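Local coordinates for putative sugar binding protein (Bacteroides vulgatus ATCC 8482, PDB 3KEZ) that probably binds sugars at the outer membrane as a calcium-containing member of the SusD family of nutrient-binding proteins, at residues 158-163 with 448-453. Residues are numbered along the deposited sequence; the frame is centred on the assembly and turned at random.
Sequences DSKPAR and DANPNM
The amide nitrogen ND2 of N450 is gripped from two directions: it donates to the backbone O of P161 at 2.7 Å and also to the carboxylate of E446, one helical turn back. The N450 side chain points its CG directly opposite the backbone N (chi1 -172°), which sends it across the proline at about a right angle to reach the P161 carbonyl, the donor tilted 18° from the carbonyl plane. The other end of the same amide stays at home: OD1 accepts the backbone N of N452 at 2.9 Å, with that N-H standing above the carbonyl plane of the amide. Shortening N450 to an alanine is likely to leave the O of P161, the carboxylate of E446 and the N-H of N452 without these partners, and to let the turn shift against the extended loop. N452 makes a second link, its ND2 donating to the backbone O of K160 at 2.6 Å, with ND2 in the carbonyl plane of K160 and that oxygen close to the plane of the N452 amide. Two successive carbonyls of segment 158-163 are thus each taken by an asparagine amide. Farther along, a water bridges R163 N and N452 O, and the CA of A162 lies 3.4 Å from that same oxygen in a CH···O contact. Nonpolar contacts flank these bonds at both ends. K160 lays its CG against CD of P451, while its NZ turns back to the O of I157; the SE of M453, a selenomethionine, sits 3.5 Å from CG of R163, the two chains crossing at about a right angle. The R163 guanidinium continues past M453 to G147, K454 and N456. Far from the calcium, this contact ties the loop leading into helix 166-183 to the end of helix 444-449, where an Asx turn at N450 overlaps a type I beta turn running from N450 to M453.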
loop_
_atom_site.group_PDB
_atom_site.type_symbol
_atom_site.label_atom_id
_atom_site.label_comp_id
_atom_site.label_asym_id
_atom_site.label_seq_id
_atom_site.Cartn_x
_atom_site.Cartn_y
_atom_site.Cartn_z
ATOM N N ASP A 158 -14.586 28.210 -2.483
ATOM C CA ASP A 158 -13.586 29.131 -3.010
ATOM C C ASP A 158 -12.173 28.509 -3.103
ATOM O O ASP A 158 -11.247 29.181 -3.558
ATOM C CB ASP A 158 -13.519 30.328 -2.073
ATOM C CG ASP A 158 -12.687 31.502 -2.619
ATOM O OD1 ASP A 158 -12.659 31.703 -3.862
ATOM O OD2 ASP A 158 -12.096 32.226 -1.758
ATOM N N SER A 159 -11.998 27.274 -2.628
ATOM C CA SER A 159 -10.670 26.650 -2.553
ATOM C C SER A 159 -10.196 26.193 -3.919
ATOM O O SER A 159 -10.753 25.255 -4.471
ATOM C CB SER A 159 -10.692 25.424 -1.637
ATOM O OG SER A 159 -10.968 25.810 -0.307
ATOM N N LYS A 160 -9.142 26.824 -4.436
ATOM C CA LYS A 160 -8.643 26.500 -5.765
ATOM C C LYS A 160 -7.113 26.380 -5.781
ATOM O O LYS A 160 -6.428 27.146 -6.461
ATOM C CB LYS A 160 -9.145 27.546 -6.760
ATOM C CG LYS A 160 -10.371 27.076 -7.518
ATOM C CD LYS A 160 -11.638 27.685 -7.051
ATOM C CE LYS A 160 -12.822 27.062 -7.776
ATOM N NZ LYS A 160 -14.051 27.704 -7.308
ATOM N N PRO A 161 -6.587 25.409 -5.012
ATOM C CA PRO A 161 -5.154 25.303 -4.836
ATOM C C PRO A 161 -4.441 24.747 -6.073
ATOM O O PRO A 161 -5.014 23.971 -6.847
ATOM C CB PRO A 161 -5.019 24.358 -3.631
ATOM C CG PRO A 161 -6.190 23.496 -3.707
ATOM C CD PRO A 161 -7.290 24.274 -4.391
ATOM N N ALA A 162 -3.203 25.188 -6.240
ATOM C CA ALA A 162 -2.306 24.666 -7.257
ATOM C C ALA A 162 -1.555 23.475 -6.635
ATOM O O ALA A 162 -1.511 23.292 -5.392
ATOM C CB ALA A 162 -1.308 25.734 -7.678
ATOM N N ARG A 163 -0.945 22.680 -7.508
ATOM C CA ARG A 163 -0.202 21.512 -7.094
ATOM C C ARG A 163 1.105 21.965 -6.424
ATOM O O ARG A 163 1.796 22.850 -6.933
ATOM C CB ARG A 163 0.101 20.652 -8.323
ATOM C CG ARG A 163 -1.125 20.032 -8.937
ATOM C CD ARG A 163 -0.812 19.325 -10.231
ATOM N NE ARG A 163 -0.084 18.086 -10.006
ATOM C CZ ARG A 163 0.320 17.260 -10.958
ATOM N NH1 ARG A 163 0.060 17.524 -12.229
ATOM N NH2 ARG A 163 1.003 16.156 -10.621
ATOM N N ASP A 448 -11.748 20.849 -14.500
ATOM C CA ASP A 448 -12.879 21.707 -14.875
ATOM C C ASP A 448 -13.196 22.695 -13.736
ATOM O O ASP A 448 -13.526 23.850 -14.002
ATOM C CB ASP A 448 -14.139 20.878 -15.189
ATOM C CG ASP A 448 -14.085 20.128 -16.541
ATOM O OD1 ASP A 448 -13.194 20.381 -17.378
ATOM O OD2 ASP A 448 -14.974 19.255 -16.761
ATOM N N ALA A 449 -13.085 22.247 -12.483
ATOM C CA ALA A 449 -13.472 23.054 -11.320
ATOM C C ALA A 449 -12.368 23.966 -10.767
ATOM O O ALA A 449 -12.663 24.896 -10.029
ATOM C CB ALA A 449 -13.968 22.164 -10.224
ATOM N N ASN A 450 -11.104 23.692 -11.091
ATOM C CA ASN A 450 -9.951 24.387 -10.497
ATOM C C ASN A 450 -9.045 24.894 -11.611
ATOM O O ASN A 450 -8.346 24.110 -12.237
ATOM C CB ASN A 450 -9.172 23.414 -9.596
ATOM C CG ASN A 450 -8.070 24.088 -8.788
ATOM O OD1 ASN A 450 -7.722 25.218 -9.036
ATOM N ND2 ASN A 450 -7.519 23.369 -7.808
ATOM N N PRO A 451 -9.063 26.211 -11.883
ATOM C CA PRO A 451 -8.219 26.727 -12.932
ATOM C C PRO A 451 -6.773 26.848 -12.515
ATOM O O PRO A 451 -5.962 27.206 -13.339
ATOM C CB PRO A 451 -8.795 28.122 -13.213
ATOM C CG PRO A 451 -9.863 28.361 -12.201
ATOM C CD PRO A 451 -9.819 27.275 -11.209
ATOM N N ASN A 452 -6.436 26.584 -11.251
ATOM C CA ASN A 452 -5.045 26.595 -10.831
ATOM C C ASN A 452 -4.415 25.214 -10.876
ATOM O O ASN A 452 -3.269 25.039 -10.467
ATOM C CB ASN A 452 -4.922 27.195 -9.443
ATOM C CG ASN A 452 -5.471 28.614 -9.386
ATOM O OD1 ASN A 452 -5.103 29.477 -10.200
ATOM N ND2 ASN A 452 -6.335 28.869 -8.421
HETATM N N MSE A 453 -5.156 24.246 -11.428
HETATM C CA MSE A 453 -4.731 22.854 -11.496
HETATM C C MSE A 453 -4.040 22.557 -12.826
HETATM O O MSE A 453 -4.614 22.756 -13.877
HETATM C CB MSE A 453 -5.961 21.949 -11.364
HETATM C CG MSE A 453 -5.629 20.463 -11.399
HETATM SE SE MSE A 453 -4.430 19.903 -9.979
HETATM C CE MSE A 453 -5.177 20.808 -8.502
HETATM O O HOH W 1 -1.254 23.171 -10.382
#